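Local coordinates for ZmpA Glycopeptidase (Clostridium perfringens, PDB 6XSX), which probably cleaves peptide bonds in glycosylated proteins, this chain being the M60 peptidase catalytic module of a much longer multidomain protein, at residues Phe279-Glu282 with Met283-Phe287; Glu370-Phe373 with Arg374-Ile378; Leu402-His405 with Phe406-Gly410. One frame throughout, in Å; residues are numbered along the deposited sequence.

Contact 1 of 3, residues Phe279-Glu282 with Met283-Phe287; sequences FMHE and MGHNF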
loop_
_atom_site.group_PDB
_atom_site.type_symbol
_atom_site.label_atom_id
_atom_site.label_comp_id
_atom_site.label_asym_id
_atom_site.label_seq_id
_atom_site.Cartn_x
_atom_site.Cartn_y
_atom_site.Cartn_z
ATOM N N PHE A 279 -4.051 3.252 5.561
ATOM C CA PHE A 279 -3.927 1.803 5.452
ATOM C C PHE A 279 -2.935 1.405 4.366
ATOM O O PHE A 279 -2.096 0.533 4.588
ATOM C CB PHE A 279 -5.286 1.135 5.227
ATOM C CG PHE A 279 -6.056 0.898 6.503
ATOM C CD1 PHE A 279 -5.868 -0.265 7.238
ATOM C CD2 PHE A 279 -6.928 1.860 6.991
ATOM C CE1 PHE A 279 -6.561 -0.478 8.423
ATOM C CE2 PHE A 279 -7.623 1.647 8.174
ATOM C CZ PHE A 279 -7.433 0.481 8.890
ATOM N N MET A 280 -3.040 2.035 3.189
ATOM C CA MET A 280 -2.293 1.580 2.029
ATOM C C MET A 280 -0.826 1.998 2.124
ATOM O O MET A 280 0.049 1.320 1.591
ATOM C CB MET A 280 -2.942 2.062 0.729
ATOM C CG MET A 280 -4.341 1.493 0.548
ATOM S SD MET A 280 -4.363 -0.323 0.748
ATOM C CE MET A 280 -3.460 -0.814 -0.714
ATOM N N HIS A 281 -0.552 3.077 2.862
ATOM C CA HIS A 281 0.824 3.474 3.117
ATOM C C HIS A 281 1.552 2.367 3.875
ATOM O O HIS A 281 2.701 2.067 3.570
ATOM C CB HIS A 281 0.870 4.830 3.837
ATOM C CG HIS A 281 2.213 5.209 4.370
ATOM N ND1 HIS A 281 3.131 5.934 3.625
ATOM C CD2 HIS A 281 2.793 4.975 5.570
ATOM C CE1 HIS A 281 4.221 6.126 4.341
ATOM N NE2 HIS A 281 4.039 5.548 5.546
ATOM N N GLU A 282 0.866 1.746 4.843
ATOM C CA GLU A 282 1.448 0.652 5.611
ATOM C C GLU A 282 1.649 -0.582 4.741
ATOM O O GLU A 282 2.663 -1.256 4.866
ATOM C CB GLU A 282 0.601 0.292 6.833
ATOM C CG GLU A 282 0.439 1.445 7.812
ATOM C CD GLU A 282 1.702 2.241 8.095
ATOM O OE1 GLU A 282 2.768 1.621 8.233
ATOM O OE2 GLU A 282 1.618 3.490 8.162
ATOM N N MET A 283 0.675 -0.898 3.882
ATOM C CA MET A 283 0.844 -2.059 3.023
ATOM C C MET A 283 2.045 -1.813 2.103
ATOM O O MET A 283 2.841 -2.721 1.861
ATOM C CB MET A 283 -0.418 -2.343 2.198
ATOM C CG MET A 283 -0.278 -3.547 1.282
ATOM S SD MET A 283 -1.876 -4.175 0.684
ATOM C CE MET A 283 -2.555 -4.816 2.215
ATOM N N GLY A 284 2.181 -0.560 1.638
ATOM C CA GLY A 284 3.298 -0.127 0.806
ATOM C C GLY A 284 4.663 -0.422 1.432
ATOM O O GLY A 284 5.552 -0.936 0.759
ATOM N N HIS A 285 4.820 -0.092 2.720
ATOM C CA HIS A 285 6.054 -0.367 3.441
ATOM C C HIS A 285 6.352 -1.862 3.405
ATOM O O HIS A 285 7.506 -2.253 3.345
ATOM C CB HIS A 285 5.936 0.009 4.924
ATOM C CG HIS A 285 6.139 1.446 5.256
ATOM N ND1 HIS A 285 7.175 2.194 4.722
ATOM C CD2 HIS A 285 5.472 2.258 6.110
ATOM C CE1 HIS A 285 7.115 3.422 5.207
ATOM N NE2 HIS A 285 6.078 3.485 6.071
ATOM N N ASN A 286 5.302 -2.688 3.488
ATOM C CA ASN A 286 5.473 -4.128 3.593
ATOM C C ASN A 286 5.865 -4.726 2.245
ATOM O O ASN A 286 6.481 -5.792 2.192
ATOM C CB ASN A 286 4.234 -4.805 4.188
ATOM C CG ASN A 286 4.279 -4.851 5.703
ATOM O OD1 ASN A 286 5.283 -5.261 6.284
ATOM N ND2 ASN A 286 3.199 -4.440 6.347
ATOM N N PHE A 287 5.515 -4.040 1.153
ATOM C CA PHE A 287 5.739 -4.636 -0.158
ATOM C C PHE A 287 7.100 -4.311 -0.787
ATOM O O PHE A 287 7.359 -4.782 -1.891
ATOM C CB PHE A 287 4.563 -4.382 -1.108
ATOM C CG PHE A 287 3.523 -5.473 -1.068
ATOM C CD1 PHE A 287 3.603 -6.559 -1.922
ATOM C CD2 PHE A 287 2.486 -5.432 -0.148
ATOM C CE1 PHE A 287 2.659 -7.578 -1.870
ATOM C CE2 PHE A 287 1.545 -6.447 -0.097
ATOM C CZ PHE A 287 1.626 -7.512 -0.964
#
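His285 meets both His281 and Glu282 one turn back on helix 277-286, and its side chain can be followed outward. Its CB lies 3.5 Å from the backbone O of Glu282. With CG anti to the carbonyl carbon (chi1 -82°), the ring runs alongside the Glu282 side chain, and CD2 comes 3.5 Å from Glu282 OE1, which sits at the ring edge, in its plane. At the tip, His285 NE2 is 2.9 Å from His281 NE2. The two imidazoles meet obliquely, their planes at 78°. His281 reaches this meeting point with CG anti to its backbone N (chi1 169°), while its ring also meets that of Trp277.

On another side of the helix, Met280 and Met283 point the same way, with Met280 CE 4.0 Å from Met283 SD; both pack on Leu302 and on Val216, from helices 301-309 and 206-224. Backbone bonds such as Gly284 N to Met280 O (2.8 Å) link successive turns. The amide of Asn286 bonds to Gly258, Tyr240 and Ile259, tying the helix end to the neighbouring sheet. Two histidines one turn apart with a glutamate between them match the HExxH pattern of zinc metalloproteases, in which the histidines are metal ligands and the glutamate the general base; no metal is bound to them here, so that role is inferred, and this is probably the active-site helix.

Contact 2 of 3, residues Glu370-Phe373 with Arg374-Ile378; sequences EQEF and RSRDI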
loop_
_atom_site.group_PDB
_atom_site.type_symbol
_atom_site.label_atom_id
_atom_site.label_comp_id
_atom_site.label_asym_id
_atom_site.label_seq_id
_atom_site.Cartn_x
_atom_site.Cartn_y
_atom_site.Cartn_z
ATOM N N GLU A 370 9.087 -1.875 -10.949
ATOM C CA GLU A 370 9.276 -2.782 -9.820
ATOM C C GLU A 370 9.954 -4.079 -10.272
ATOM O O GLU A 370 10.831 -4.587 -9.569
ATOM C CB GLU A 370 7.963 -3.098 -9.091
ATOM C CG GLU A 370 7.481 -2.003 -8.150
ATOM C CD GLU A 370 8.525 -1.372 -7.239
ATOM O OE1 GLU A 370 8.381 -1.484 -6.012
ATOM O OE2 GLU A 370 9.463 -0.731 -7.760
ATOM N N GLN A 371 9.525 -4.611 -11.428
ATOM C CA GLN A 371 10.085 -5.837 -11.986
ATOM C C GLN A 371 11.587 -5.682 -12.243
ATOM O O GLN A 371 12.355 -6.595 -11.945
ATOM C CB GLN A 371 9.341 -6.279 -13.247
ATOM C CG GLN A 371 8.033 -7.004 -12.973
ATOM C CD GLN A 371 7.227 -7.162 -14.238
ATOM O OE1 GLN A 371 7.507 -6.516 -15.247
ATOM N NE2 GLN A 371 6.212 -8.012 -14.192
ATOM N N GLU A 372 12.006 -4.525 -12.773
ATOM C CA GLU A 372 13.422 -4.308 -13.040
ATOM C C GLU A 372 14.242 -4.373 -11.756
ATOM O O GLU A 372 15.318 -4.976 -11.742
ATOM C CB GLU A 372 13.687 -2.980 -13.746
ATOM C CG GLU A 372 13.216 -2.975 -15.189
ATOM C CD GLU A 372 13.983 -3.915 -16.103
ATOM O OE1 GLU A 372 15.222 -3.888 -16.070
ATOM O OE2 GLU A 372 13.335 -4.677 -16.833
ATOM N N PHE A 373 13.744 -3.725 -10.694
ATOM C CA PHE A 373 14.480 -3.642 -9.440
ATOM C C PHE A 373 14.475 -4.985 -8.708
ATOM O O PHE A 373 15.380 -5.274 -7.924
ATOM C CB PHE A 373 13.978 -2.475 -8.580
ATOM C CG PHE A 373 14.673 -1.177 -8.903
ATOM C CD1 PHE A 373 14.110 -0.271 -9.788
ATOM C CD2 PHE A 373 15.922 -0.894 -8.369
ATOM C CE1 PHE A 373 14.769 0.903 -10.117
ATOM C CE2 PHE A 373 16.583 0.280 -8.697
ATOM C CZ PHE A 373 16.001 1.179 -9.565
ATOM N N ARG A 374 13.456 -5.807 -8.976
ATOM C CA ARG A 374 13.361 -7.101 -8.322
ATOM C C ARG A 374 14.362 -8.092 -8.900
ATOM O O ARG A 374 14.795 -8.997 -8.188
ATOM C CB ARG A 374 11.955 -7.692 -8.427
ATOM C CG ARG A 374 11.140 -7.527 -7.157
ATOM C CD ARG A 374 10.076 -8.595 -6.988
ATOM N NE ARG A 374 9.127 -8.692 -8.089
ATOM C CZ ARG A 374 8.263 -7.748 -8.444
ATOM N NH1 ARG A 374 7.432 -7.957 -9.451
ATOM N NH2 ARG A 374 8.238 -6.597 -7.800
ATOM N N SER A 375 14.705 -7.952 -10.184
ATOM C CA SER A 375 15.384 -9.055 -10.848
ATOM C C SER A 375 16.742 -8.657 -11.435
ATOM O O SER A 375 17.393 -9.481 -12.080
ATOM C CB SER A 375 14.485 -9.695 -11.879
ATOM O OG SER A 375 14.232 -8.793 -12.944
ATOM N N ARG A 376 17.168 -7.408 -11.214
ATOM C CA ARG A 376 18.391 -6.917 -11.824
ATOM C C ARG A 376 19.310 -6.298 -10.774
ATOM O O ARG A 376 18.851 -5.754 -9.771
ATOM C CB ARG A 376 18.106 -5.950 -12.978
ATOM C CG ARG A 376 17.389 -6.587 -14.161
ATOM C CD ARG A 376 17.932 -6.152 -15.509
ATOM N NE ARG A 376 17.318 -6.902 -16.602
ATOM C CZ ARG A 376 17.794 -8.030 -17.134
ATOM N NH1 ARG A 376 18.914 -8.569 -16.681
ATOM N NH2 ARG A 376 17.144 -8.614 -18.121
ATOM N N ASP A 377 20.616 -6.410 -11.054
ATOM C CA ASP A 377 21.714 -5.838 -10.293
ATOM C C ASP A 377 21.825 -4.349 -10.633
ATOM O O ASP A 377 22.747 -3.928 -11.335
ATOM C CB ASP A 377 23.014 -6.583 -10.620
ATOM C CG ASP A 377 24.208 -6.152 -9.789
ATOM O OD1 ASP A 377 24.014 -5.863 -8.596
ATOM O OD2 ASP A 377 25.323 -6.100 -10.346
ATOM N N ILE A 378 20.849 -3.568 -10.156
ATOM C CA ILE A 378 20.813 -2.142 -10.427
ATOM C C ILE A 378 20.611 -1.413 -9.101
ATOM O O ILE A 378 20.172 -2.019 -8.122
ATOM C CB ILE A 378 19.741 -1.786 -11.485
ATOM C CG1 ILE A 378 18.333 -2.231 -11.072
ATOM C CG2 ILE A 378 20.129 -2.323 -12.861
ATOM C CD1 ILE A 378 17.231 -1.772 -12.010
#
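The contact is a helix C-terminus, that of helix 365-375, at which Ile378 folds back onto Phe373. Ile378 CD1 stands 3.8 Å from the Phe373 ring centroid and 4° off the ring normal, almost exactly above the ring centre, while the methylene CG1 lies over the same ring at 3.9 Å from CD2 of Phe373. A chi1 of 58°, placing CG1 between the backbone N and the carbonyl carbon of Ile378, brings this branch over the ring; the two side chains cross at about a right angle. Both side chains also touch Ala393 of helix 383-398.

The last turn is bonded unevenly. Arg374 N donates to Glu370 O at 3.0 Å, but the amide bonds of Arg374 and Ser375 to Gln371 O are weak. The hydroxyl of Ser375 adds a further donor there, OG to Gln371 O at 3.1 Å, arriving tilted from the carbonyl plane.

The Arg374 guanidinium folds back over the helix surface; CA of Gln371 lies over one face, toward the rim, and NH2 of Arg374 is 3.7 Å from CB of Glu370. NH1 of Arg374 is held by Asn233 and the carbonyl of Trp224, and the group makes a cation-pi contact with Phe226. Further along, Glu372 and Arg376 run side by side, carboxylate and guanidinium planes 32° apart, but OE1 of Glu372 to NE of Arg376 is a long salt bridge of 3.7 Å; Arg376 also touches a crystal neighbour. Beyond the helix, Asp377 centres an inverse gamma turn that carries the chain round to Ile378: a helix C-terminus followed by an inverse gamma turn, after which an isoleucine returns to cover a ring of the last turns.

Contact 3 of 3, residues Leu402-His405 with Phe406-Gly410; sequences LSEH and FERHG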
loop_
_atom_site.group_PDB
_atom_site.type_symbol
_atom_site.label_atom_id
_atom_site.label_comp_id
_atom_site.label_asym_id
_atom_site.label_seq_id
_atom_site.Cartn_x
_atom_site.Cartn_y
_atom_site.Cartn_z
ATOM N N LEU A 402 14.891 9.850 -20.214
ATOM C CA LEU A 402 14.167 10.544 -19.162
ATOM C C LEU A 402 15.100 11.364 -18.272
ATOM O O LEU A 402 14.690 11.786 -17.196
ATOM C CB LEU A 402 13.354 9.527 -18.356
ATOM C CG LEU A 402 12.226 8.863 -19.140
ATOM C CD1 LEU A 402 11.484 7.863 -18.271
ATOM C CD2 LEU A 402 11.264 9.911 -19.694
ATOM N N SER A 403 16.330 11.630 -18.745
ATOM C CA SER A 403 17.285 12.393 -17.953
ATOM C C SER A 403 16.747 13.794 -17.647
ATOM O O SER A 403 16.790 14.233 -16.498
ATOM C CB SER A 403 18.659 12.439 -18.594
ATOM O OG SER A 403 19.352 11.210 -18.372
ATOM N N GLU A 404 16.233 14.476 -18.683
ATOM C CA GLU A 404 15.710 15.825 -18.539
ATOM C C GLU A 404 14.546 15.843 -17.543
ATOM O O GLU A 404 14.488 16.716 -16.670
ATOM C CB GLU A 404 15.333 16.411 -19.904
ATOM C CG GLU A 404 14.610 17.741 -19.794
ATOM C CD GLU A 404 14.297 18.414 -21.117
ATOM O OE1 GLU A 404 13.760 19.539 -21.090
ATOM O OE2 GLU A 404 14.587 17.807 -22.172
ATOM N N HIS A 405 13.627 14.873 -17.678
ATOM C CA HIS A 405 12.467 14.739 -16.803
ATOM C C HIS A 405 12.895 14.789 -15.333
ATOM O O HIS A 405 12.358 15.562 -14.539
ATOM C CB HIS A 405 11.700 13.441 -17.138
ATOM C CG HIS A 405 10.535 13.169 -16.241
ATOM N ND1 HIS A 405 9.336 13.847 -16.356
ATOM C CD2 HIS A 405 10.383 12.303 -15.215
ATOM C CE1 HIS A 405 8.498 13.412 -15.433
ATOM N NE2 HIS A 405 9.113 12.457 -14.726
ATOM N N PHE A 406 13.881 13.957 -14.983
ATOM C CA PHE A 406 14.321 13.848 -13.604
ATOM C C PHE A 406 15.139 15.071 -13.186
ATOM O O PHE A 406 14.976 15.563 -12.067
ATOM C CB PHE A 406 15.053 12.527 -13.380
ATOM C CG PHE A 406 14.155 11.320 -13.235
ATOM C CD1 PHE A 406 13.553 11.023 -12.020
ATOM C CD2 PHE A 406 13.940 10.460 -14.305
ATOM C CE1 PHE A 406 12.744 9.903 -11.886
ATOM C CE2 PHE A 406 13.133 9.338 -14.171
ATOM C CZ PHE A 406 12.535 9.061 -12.959
ATOM N N GLU A 407 16.005 15.583 -14.075
ATOM C CA GLU A 407 16.782 16.749 -13.679
ATOM C C GLU A 407 15.885 17.981 -13.507
ATOM O O GLU A 407 16.217 18.872 -12.725
ATOM C CB GLU A 407 18.107 16.893 -14.440
ATOM C CG GLU A 407 18.029 17.567 -15.789
ATOM C CD GLU A 407 19.306 17.496 -16.621
ATOM O OE1 GLU A 407 19.185 17.391 -17.857
ATOM O OE2 GLU A 407 20.418 17.543 -16.043
ATOM N N ARG A 408 14.708 17.998 -14.159
ATOM C CA ARG A 408 13.802 19.129 -13.993
ATOM C C ARG A 408 13.177 19.131 -12.597
ATOM O O ARG A 408 12.741 20.169 -12.117
ATOM C CB ARG A 408 12.742 19.164 -15.095
ATOM C CG ARG A 408 13.268 19.660 -16.433
ATOM C CD ARG A 408 12.113 19.893 -17.383
ATOM N NE ARG A 408 12.585 20.551 -18.585
ATOM C CZ ARG A 408 12.484 21.855 -18.826
ATOM N NH1 ARG A 408 11.917 22.667 -17.941
ATOM N NH2 ARG A 408 12.965 22.340 -19.958
ATOM N N HIS A 409 13.141 17.962 -11.947
ATOM C CA HIS A 409 12.636 17.835 -10.587
ATOM C C HIS A 409 13.716 18.208 -9.569
ATOM O O HIS A 409 13.462 18.199 -8.359
ATOM C CB HIS A 409 12.105 16.414 -10.352
ATOM C CG HIS A 409 10.731 16.199 -10.889
ATOM N ND1 HIS A 409 9.601 16.395 -10.118
ATOM C CD2 HIS A 409 10.295 15.823 -12.114
ATOM C CE1 HIS A 409 8.529 16.133 -10.840
ATOM N NE2 HIS A 409 8.927 15.782 -12.070
ATOM N N GLY A 410 14.922 18.499 -10.078
ATOM C CA GLY A 410 16.030 18.991 -9.275
ATOM C C GLY A 410 16.998 17.886 -8.865
ATOM O O GLY A 410 17.831 18.094 -7.992
#
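Charge pairing joins Glu404 to Arg408 one turn on. The extended glutamate and arginine run alongside each other, and two nitrogens converge on OE1 of Glu404: NE of Arg408 at 2.9 Å, on the anti lone pair of OE1, and NH2 of Arg408 at 3.1 Å. OE1 lies only 4° out of the guanidinium plane. Lys426 takes the other oxygen of Glu404, and Asp333 is a second acidic partner of Arg408, while NH1 of Arg408 bonds to the carbonyl of Val330.

Aromatic contacts link His405, Phe406 and His409. The His405 edge points at the Phe406 face, planes at 86°, and the His409 edge at the His405 face, centroids 5.3 Å apart. CD2 of His409 approaches O of His405 to 3.2 Å, at the ring edge.

Backbone bonds first run i to i+4, Glu407 N to Ser403 O measuring 2.9 Å; His409 N then bonds to Phe406 O, and Gly410, with positive phi (97°), ends the helix in a Schellman motif.

Around this short helix, 347-361 receives His405 (NE2 to the Pro354 carbonyl) and His409 (NE2 to Gln357), helix 383-398 packs against Leu402 and Phe406, and helix 321-331 against His409.

How the contacts relate
All three contacts are local, each spanning three to five residues along or just past a helix, but their chemistry differs with place. The centre of contact 1 lies about 4 Å from the centre of the chain; buried in the core, it combines methionine packing with the polar face of a putative metal site. Contact 2, its centre about 19 Å from that of the chain, is only partly buried and pairs an aliphatic fold-back with a long salt bridge at the surface end. Contact 3, centred about 26 Å from the chain centre, is nevertheless buried, and joins a tight salt bridge to an aromatic cluster. Contacts 2 and 3 share helix 383-398 as a neighbour, though their nearest atoms stay about 9 Å apart.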